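Local coordinates for NAD-dependent dehydrogenase (Rhizobium meliloti, PDB 4Z0P), which reduces glyoxylate and hydroxypyruvate, using NADPH as the hydride donor, at residues V92-T98 with A292-H296; L191-L197 with L215-S220; E137-V141 with M162-V166. One frame throughout, in Å; residues are numbered along the deposited sequence.

Contact 1: residues V92-T98 with A292-H296; sequences VRFVDRT and ALFVH. With NDP (NADPH dihydro-nicotinamide-adenine-dinucleotide phosphate), chain H.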
# COMPACT_ATOMS: atom_id res chain seq x y z
N VAL A 92 7.34 -15.17 27.42
CA VAL A 92 7.29 -15.53 26.01
C VAL A 92 6.53 -14.45 25.27
O VAL A 92 5.38 -14.18 25.61
CB VAL A 92 6.56 -16.88 25.81
CG1 VAL A 92 6.37 -17.19 24.32
CG2 VAL A 92 7.34 -18.01 26.48
N ARG A 93 7.14 -13.84 24.24
CA ARG A 93 6.44 -12.81 23.46
C ARG A 93 5.69 -13.44 22.29
O ARG A 93 5.94 -14.58 21.92
CB ARG A 93 7.43 -11.73 22.98
CG ARG A 93 8.31 -12.15 21.80
CD ARG A 93 9.54 -11.27 21.67
NE ARG A 93 10.19 -11.46 20.39
CZ ARG A 93 9.90 -10.79 19.28
NH1 ARG A 93 8.95 -9.85 19.26
NH2 ARG A 93 10.55 -11.07 18.17
N PHE A 94 4.76 -12.69 21.70
CA PHE A 94 4.00 -13.19 20.55
C PHE A 94 4.74 -12.92 19.25
O PHE A 94 5.09 -11.79 18.94
CB PHE A 94 2.62 -12.51 20.52
CG PHE A 94 1.64 -13.06 19.51
CD1 PHE A 94 1.54 -14.41 19.20
CD2 PHE A 94 0.76 -12.18 18.87
CE1 PHE A 94 0.62 -14.87 18.28
CE2 PHE A 94 -0.17 -12.65 17.95
CZ PHE A 94 -0.23 -13.99 17.66
N VAL A 95 5.03 -14.00 18.53
CA VAL A 95 5.64 -13.94 17.22
C VAL A 95 4.79 -14.89 16.37
O VAL A 95 4.62 -16.04 16.76
CB VAL A 95 7.09 -14.43 17.26
CG1 VAL A 95 7.69 -14.52 15.85
CG2 VAL A 95 7.95 -13.49 18.10
N ASP A 96 4.26 -14.43 15.24
CA ASP A 96 3.36 -15.25 14.46
C ASP A 96 3.21 -14.64 13.08
O ASP A 96 3.24 -13.41 12.95
CB ASP A 96 1.97 -15.28 15.10
CG ASP A 96 1.05 -16.34 14.51
OD1 ASP A 96 1.23 -17.51 14.88
OD2 ASP A 96 0.17 -16.00 13.67
N ARG A 97 3.02 -15.50 12.07
CA ARG A 97 2.82 -15.02 10.71
C ARG A 97 1.70 -14.00 10.61
O ARG A 97 1.79 -13.07 9.81
CB ARG A 97 2.48 -16.21 9.78
CG ARG A 97 2.09 -15.84 8.36
N THR A 98 0.64 -14.16 11.40
CA THR A 98 -0.49 -13.21 11.33
C THR A 98 -0.08 -11.81 11.78
O THR A 98 -0.45 -10.80 11.16
CB THR A 98 -1.71 -13.65 12.19
OG1 THR A 98 -1.32 -13.75 13.58
CG2 THR A 98 -2.29 -14.96 11.67
N ALA A 292 -4.97 -17.00 16.75
CA ALA A 292 -3.57 -17.33 16.48
C ALA A 292 -2.72 -17.23 17.76
O ALA A 292 -1.84 -18.06 17.98
CB ALA A 292 -3.01 -16.43 15.36
N LEU A 293 -2.98 -16.22 18.58
CA LEU A 293 -2.35 -16.09 19.89
C LEU A 293 -2.56 -17.33 20.75
O LEU A 293 -1.60 -17.88 21.29
CB LEU A 293 -2.88 -14.85 20.60
CG LEU A 293 -2.34 -14.62 22.01
CD1 LEU A 293 -0.83 -14.39 22.03
CD2 LEU A 293 -3.11 -13.43 22.60
N PHE A 294 -3.80 -17.80 20.84
CA PHE A 294 -4.08 -18.98 21.64
C PHE A 294 -3.45 -20.26 21.06
O PHE A 294 -2.95 -21.08 21.81
CB PHE A 294 -5.59 -19.18 21.85
CG PHE A 294 -6.25 -18.13 22.70
CD1 PHE A 294 -5.52 -17.29 23.57
CD2 PHE A 294 -7.63 -18.04 22.69
CE1 PHE A 294 -6.17 -16.35 24.36
CE2 PHE A 294 -8.28 -17.09 23.49
CZ PHE A 294 -7.54 -16.26 24.32
N VAL A 295 -3.41 -20.39 19.74
CA VAL A 295 -2.70 -21.53 19.12
C VAL A 295 -1.21 -21.50 19.50
O VAL A 295 -0.62 -22.53 19.87
CB VAL A 295 -2.89 -21.54 17.59
CG1 VAL A 295 -1.92 -22.51 16.90
CG2 VAL A 295 -4.33 -21.90 17.27
N HIS A 296 -0.61 -20.31 19.41
CA HIS A 296 0.79 -20.09 19.80
C HIS A 296 1.04 -20.45 21.26
O HIS A 296 1.98 -21.18 21.56
CB HIS A 296 1.19 -18.64 19.47
CG HIS A 296 2.20 -18.02 20.39
ND1 HIS A 296 3.56 -18.13 20.18
CD2 HIS A 296 2.05 -17.21 21.46
CE1 HIS A 296 4.20 -17.44 21.10
NE2 HIS A 296 3.30 -16.88 21.90
PA NDP H . 12.45 -8.19 17.37
O1A NDP H . 12.98 -8.46 18.77
O2A NDP H . 12.34 -9.35 16.43
O5B NDP H . 13.40 -7.10 16.74
C5B NDP H . 13.89 -5.97 17.43
C4B NDP H . 14.95 -5.32 16.58
O4B NDP H . 15.30 -4.10 17.22
C3B NDP H . 16.24 -6.14 16.46
O3B NDP H . 16.74 -5.95 15.14
C2B NDP H . 17.15 -5.50 17.48
O2B NDP H . 18.53 -5.60 17.21
C1B NDP H . 16.71 -4.06 17.35
N9A NDP H . 17.13 -3.29 18.53
C8A NDP H . 16.72 -3.38 19.81
N7A NDP H . 17.32 -2.53 20.62
C5A NDP H . 18.18 -1.85 19.80
C6A NDP H . 19.12 -0.83 20.04
N6A NDP H . 19.31 -0.29 21.26
N1A NDP H . 19.84 -0.36 18.99
C2A NDP H . 19.65 -0.90 17.77
N3A NDP H . 18.79 -1.88 17.44
C4A NDP H . 18.07 -2.30 18.51
O3 NDP H . 11.04 -7.44 17.63
PN NDP H . 9.84 -7.45 16.54
O1N NDP H . 10.36 -7.11 15.18
O2N NDP H . 9.00 -8.67 16.70
O5D NDP H . 8.97 -6.27 17.16
C5D NDP H . 9.51 -4.97 17.21
C4D NDP H . 8.63 -4.05 18.04
O4D NDP H . 7.46 -3.67 17.30
C3D NDP H . 8.04 -4.64 19.32
O3D NDP H . 9.01 -4.63 20.38
C2D NDP H . 6.84 -3.76 19.64
O2D NDP H . 7.22 -2.67 20.49
C1D NDP H . 6.50 -3.21 18.23
N1N NDP H . 5.16 -3.61 17.77
C2N NDP H . 4.17 -2.66 17.54
C3N NDP H . 2.93 -3.02 17.10
C7N NDP H . 1.89 -2.01 16.69
O7N NDP H . 0.72 -2.41 16.57
N7N NDP H . 2.23 -0.76 16.50
C4N NDP H . 2.61 -4.45 16.91
C5N NDP H . 3.72 -5.39 17.20
C6N NDP H . 4.91 -4.98 17.58
P2B NDP H . 19.32 -6.99 17.40
O1X NDP H . 18.83 -7.85 16.26
O2X NDP H . 20.76 -6.55 17.24
O3X NDP H . 18.96 -7.51 18.74
O HOH W 1 3.19 -14.98 23.96
O HOH W 2 -0.51 -19.31 15.87
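His-296 of helix 290-305 lies against Phe-94, in the loop that leads from strand 91-92 of the five-stranded parallel sheet to the N-cap of helix 97-115. From the base of its side chain, His-296 CB touches Phe-94 CE1 at 4.0 Å. CG lies next to Phe-94 CD1, and the closest approach of the two rings is His-296 CD2 to Phe-94 CD1, 3.6 Å. The two ring planes are 58° apart, so the pair is oblique. On the ND1 side the nearest atom across the contact is Val-95 O. CE1 comes within 3.4 Å of Arg-93 O and also meets Val-92 CG1. At the tip, NE2 bonds a water at 2.8 Å, which in turn donates to Val-92 O.

The Phe-94 ring is also covered over one face by Leu-293, whose CD1 is 3.9 Å from the ring centroid, a CH-pi contact. With chi1 at -172°, Phe-94 swings its ring away from its backbone N and toward the helix. Arg-93 points the other way, to NADPH. Its NH1 donates to the phosphate oxygen O2N at 2.8 Å and NH2 to the same atom less straight. Val-95 CG2 covers the guanidinium face opposite O1A.

Ala-292 CB packs on the cap of helix 97-115. Here Asp-96 OD2 accepts bonds from Thr-98 N (3.0 Å) and Thr-98 OG1 (2.7 Å), which come from opposite faces of the carboxylate plane. A second water donates to both Asp-96 OD1 and Ala-292 O.

Contact 2: residues L191-L197 with L215-S220; sequences LGRTDFL and LFAKLS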
# COMPACT_ATOMS: atom_id res chain seq x y z
N LEU A 191 21.16 7.04 8.15
CA LEU A 191 20.20 8.16 8.16
C LEU A 191 20.38 9.06 6.95
O LEU A 191 19.40 9.46 6.32
CB LEU A 191 20.36 8.99 9.44
CG LEU A 191 19.98 8.28 10.73
CD1 LEU A 191 20.46 9.09 11.93
CD2 LEU A 191 18.47 8.04 10.83
N GLY A 192 21.63 9.36 6.58
CA GLY A 192 21.91 10.26 5.47
C GLY A 192 21.44 9.76 4.12
O GLY A 192 21.27 10.55 3.20
N ARG A 193 21.22 8.45 4.00
CA ARG A 193 20.66 7.83 2.79
C ARG A 193 19.14 7.68 2.81
O ARG A 193 18.56 7.37 1.78
CB ARG A 193 21.23 6.43 2.62
CG ARG A 193 22.70 6.39 2.29
CD ARG A 193 23.13 4.95 2.10
NE ARG A 193 22.47 4.33 0.96
CZ ARG A 193 22.56 3.04 0.63
NH1 ARG A 193 23.25 2.19 1.37
NH2 ARG A 193 21.94 2.59 -0.45
N THR A 194 18.50 7.92 3.95
CA THR A 194 17.12 7.55 4.15
C THR A 194 16.18 8.70 3.83
O THR A 194 16.30 9.77 4.40
CB THR A 194 16.89 7.06 5.59
OG1 THR A 194 17.62 5.85 5.76
CG2 THR A 194 15.40 6.81 5.85
N ASP A 195 15.22 8.45 2.93
CA ASP A 195 14.13 9.38 2.64
C ASP A 195 12.90 9.16 3.50
O ASP A 195 12.29 10.12 3.97
CB ASP A 195 13.71 9.27 1.16
CG ASP A 195 14.85 9.50 0.18
OD1 ASP A 195 15.56 10.53 0.33
OD2 ASP A 195 15.06 8.65 -0.75
N PHE A 196 12.48 7.91 3.63
CA PHE A 196 11.36 7.52 4.50
C PHE A 196 11.95 6.67 5.62
O PHE A 196 12.39 5.55 5.38
CB PHE A 196 10.32 6.65 3.79
CG PHE A 196 9.50 7.32 2.70
CD1 PHE A 196 9.68 8.65 2.30
CD2 PHE A 196 8.53 6.56 2.03
CE1 PHE A 196 8.89 9.20 1.28
CE2 PHE A 196 7.76 7.11 1.01
CZ PHE A 196 7.95 8.42 0.64
N LEU A 197 11.90 7.19 6.85
CA LEU A 197 12.39 6.46 8.02
C LEU A 197 11.25 5.70 8.65
O LEU A 197 10.24 6.30 9.01
CB LEU A 197 12.96 7.44 9.04
CG LEU A 197 13.51 6.80 10.33
CD1 LEU A 197 14.67 5.88 10.03
CD2 LEU A 197 13.94 7.87 11.31
N LEU A 215 18.18 13.58 15.13
CA LEU A 215 18.09 12.45 14.20
C LEU A 215 17.37 12.82 12.92
O LEU A 215 17.84 12.49 11.83
CB LEU A 215 17.42 11.26 14.90
CG LEU A 215 17.31 10.00 14.03
CD1 LEU A 215 17.53 8.73 14.82
CD2 LEU A 215 15.98 9.94 13.33
N PHE A 216 16.23 13.52 13.03
CA PHE A 216 15.48 13.93 11.83
C PHE A 216 16.32 14.85 10.92
O PHE A 216 16.21 14.74 9.69
CB PHE A 216 14.17 14.64 12.21
CG PHE A 216 13.23 13.81 13.08
CD1 PHE A 216 13.04 12.45 12.85
CD2 PHE A 216 12.56 14.40 14.14
CE1 PHE A 216 12.19 11.70 13.66
CE2 PHE A 216 11.71 13.66 14.95
CZ PHE A 216 11.54 12.31 14.73
N ALA A 217 17.15 15.70 11.52
CA ALA A 217 18.07 16.57 10.78
C ALA A 217 19.16 15.83 9.98
O ALA A 217 19.76 16.42 9.09
CB ALA A 217 18.71 17.57 11.72
N LYS A 218 19.42 14.57 10.32
CA LYS A 218 20.40 13.75 9.61
C LYS A 218 19.80 12.95 8.46
O LYS A 218 20.55 12.39 7.65
CB LYS A 218 21.13 12.82 10.58
CG LYS A 218 22.03 13.56 11.55
CD LYS A 218 22.69 12.55 12.48
CE LYS A 218 23.57 13.20 13.53
NZ LYS A 218 22.81 13.48 14.77
N LEU A 219 18.48 12.91 8.35
CA LEU A 219 17.81 12.21 7.24
C LEU A 219 18.08 12.90 5.92
O LEU A 219 18.40 14.09 5.87
CB LEU A 219 16.32 12.09 7.52
CG LEU A 219 15.95 11.17 8.69
CD1 LEU A 219 14.47 11.27 9.06
CD2 LEU A 219 16.27 9.72 8.34
N SER A 220 17.99 12.15 4.84
CA SER A 220 18.26 12.69 3.52
C SER A 220 17.30 13.80 3.10
O SER A 220 16.08 13.69 3.30
CB SER A 220 18.20 11.59 2.46
OG SER A 220 18.67 12.13 1.23
O HOH W 3 21.55 11.00 0.36
O HOH W 4 14.73 13.09 0.90
O HOH W 5 18.01 10.55 -0.77
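In the Rossmann-type nucleotide-binding domain, Leu-191, in the last turn of helix 187-193, and Leu-197 on strand 196-199 meet Leu-215 and Leu-219, which belong to the helical link between strands 196-199 and 229-232. Leu-191 spreads its two methyl groups over this link. Its CD1 touches Leu-215 CG at 3.9 Å, and its CD2 meets Leu-219 CD2 at 3.7 Å. The Leu-191 and Leu-215 side chains cross at about a right angle. Leu-197 closes the cluster from the strand, with its CD2 3.5 Å from Leu-215 CD2. Leu-219 also sets CD2 against CB and CG2 of Thr-194.

The backbones are close as well. Leu-219 CA reaches Leu-191 O at 3.3 Å in a fairly straight CA-H...O contact, and Gly-192 CA makes a second one to Lys-218 O. The one clear direct hydrogen bond between the segments runs from Ser-220 N to Thr-194 O, 3.0 Å long. Its N-H...O angle is 144°, and the donor is tilted out of the carbonyl plane.

Beyond this bond the contact becomes polar. A chi1 of -171° places Ser-220 OG opposite the backbone N, facing Asp-195 through water; it also bonds Asn-222 N. One water lies 2.6 Å from Ser-220 OG and donates to Asp-195 OD1 at 2.7 Å. A second water donates to Asp-195 OD1 and Ser-220 O, and a third joins Gly-192 O to Ser-220 OG. Asp-195 OD2 is held by Thr-142 N at the start of strand 142-146. Leucine packing on one side and water bridges between Asp-195 and Ser-220 on the other join the connection to the sheet, in the beta-alpha-beta arrangement typical of the Rossmann fold.

Contact 3: residues E137-V141 with M162-V166; sequences EAADV and MGFKV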
# COMPACT_ATOMS: atom_id res chain seq x y z
N GLU A 137 8.69 7.15 -8.86
CA GLU A 137 8.36 5.76 -8.65
C GLU A 137 9.01 5.32 -7.33
O GLU A 137 9.90 6.02 -6.78
CB GLU A 137 8.82 4.88 -9.82
CG GLU A 137 10.32 4.79 -10.03
CD GLU A 137 10.74 3.80 -11.10
OE1 GLU A 137 10.41 2.61 -10.97
OE2 GLU A 137 11.43 4.22 -12.04
N ALA A 138 8.60 4.16 -6.83
CA ALA A 138 9.15 3.67 -5.56
C ALA A 138 10.67 3.58 -5.54
O ALA A 138 11.31 3.90 -4.53
CB ALA A 138 8.54 2.33 -5.21
N ALA A 139 11.26 3.17 -6.66
CA ALA A 139 12.71 3.01 -6.77
C ALA A 139 13.49 4.32 -6.58
O ALA A 139 14.69 4.30 -6.29
CB ALA A 139 13.10 2.35 -8.09
N ASP A 140 12.82 5.45 -6.71
CA ASP A 140 13.40 6.79 -6.46
C ASP A 140 13.50 7.15 -4.97
O ASP A 140 14.10 8.17 -4.64
CB ASP A 140 12.55 7.87 -7.14
CG ASP A 140 12.49 7.73 -8.65
OD1 ASP A 140 13.51 7.32 -9.27
OD2 ASP A 140 11.43 8.07 -9.25
N VAL A 141 12.91 6.33 -4.10
CA VAL A 141 12.84 6.57 -2.64
C VAL A 141 13.59 5.47 -1.91
O VAL A 141 13.40 4.28 -2.18
CB VAL A 141 11.38 6.60 -2.18
CG1 VAL A 141 11.24 6.61 -0.63
CG2 VAL A 141 10.69 7.82 -2.79
N MET A 162 8.08 -4.38 -3.89
CA MET A 162 7.21 -3.38 -4.52
C MET A 162 7.97 -2.29 -5.26
O MET A 162 7.36 -1.44 -5.92
CB MET A 162 6.27 -2.76 -3.49
CG MET A 162 5.07 -3.64 -3.15
SD MET A 162 3.96 -3.89 -4.52
CE MET A 162 3.42 -2.20 -4.83
N GLY A 163 9.30 -2.29 -5.14
CA GLY A 163 10.18 -1.42 -5.92
C GLY A 163 10.97 -0.41 -5.11
O GLY A 163 11.86 0.24 -5.66
N PHE A 164 10.67 -0.22 -3.82
CA PHE A 164 11.45 0.71 -3.02
C PHE A 164 12.90 0.27 -2.90
O PHE A 164 13.22 -0.92 -2.90
CB PHE A 164 10.88 0.86 -1.61
CG PHE A 164 9.56 1.59 -1.55
CD1 PHE A 164 9.55 2.98 -1.54
CD2 PHE A 164 8.35 0.90 -1.47
CE1 PHE A 164 8.35 3.68 -1.50
CE2 PHE A 164 7.15 1.60 -1.42
CZ PHE A 164 7.14 2.99 -1.43
N LYS A 165 13.80 1.24 -2.81
CA LYS A 165 15.15 0.96 -2.32
C LYS A 165 15.03 0.84 -0.82
O LYS A 165 14.43 1.71 -0.18
CB LYS A 165 16.11 2.10 -2.72
CG LYS A 165 17.53 1.91 -2.21
CD LYS A 165 18.37 1.06 -3.14
CE LYS A 165 19.78 0.90 -2.60
NZ LYS A 165 19.81 0.10 -1.35
N VAL A 166 15.61 -0.19 -0.24
CA VAL A 166 15.45 -0.43 1.20
C VAL A 166 16.78 -0.68 1.84
O VAL A 166 17.58 -1.46 1.33
CB VAL A 166 14.51 -1.63 1.47
CG1 VAL A 166 14.29 -1.78 2.96
CG2 VAL A 166 13.17 -1.46 0.77
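The backbones of Ala-138 and Phe-164 come within 4.5 Å at their CA atoms, and Lys-165 N donates to Val-141 O at 3.1 Å, nearly in line with the C=O bond. Val-141 leads into strand 142-146 and Lys-165 begins strand 165-169, so this bond lies where the two parallel neighbours start. Phe-164 CA adds a CA-H...O contact to Ala-138 O, 3.5 Å long and almost straight at 176°. Gly-163 just before it has positive phi and ends the preceding helix in a Schellman motif. Its carbonyl O lies 3.1 Å from Ala-139 CA.

The main side-chain contact is between Ala-138 and Phe-164. Ala-138 CB sits over the centre of the ring, 3.7 Å from the centroid and only 6° off the normal, a CH-pi contact. Phe-164 CG lies beside its own backbone N (chi1 -70°), which turns the ring back to the methyl group. Val-141 meets the same ring at its edge, with CB 4.1 Å from Phe-164 CD1; the two side chains run side by side. Cys-111 and Leu-115 of helix 97-115 also line this cluster. An alanine in place of Phe-164 would remove the ring and is likely to open a gap beneath Ala-138 CB and beside Val-141.

Ala-138 N is bonded to Glu-105 OE2 of the second subunit, so the short 3-10 segment 138-140 also faces the dimer partner. Across the contact itself no charged group bridges the segments, so it rests on one N-H...O bond, a CA-H...O contact and apolar packing round the Phe-164 ring.

Overall arrangement
Contacts 2 and 3 are neighbours in the nucleotide-binding domain, their centres 15 Å apart, and both reach its seven-stranded sheet. They touch where Phe-196 CD2 meets Val-141 CG1 at 3.8 Å. Arg-193 of contact 2 and Lys-165 of contact 3 share the carboxylate of Glu-180, one on each oxygen. Contact 1 lies far off, against the five-stranded sheet, with its centre 33 Å from that of contact 2 and 31 Å from that of contact 3. Of the three, it is the one with a residue, Arg-93, on NADPH, and the Phe-94 side chain is about 6 Å from a bound oxalate. The Leu-215 side chain of contact 2 stays about 10 Å from NADPH.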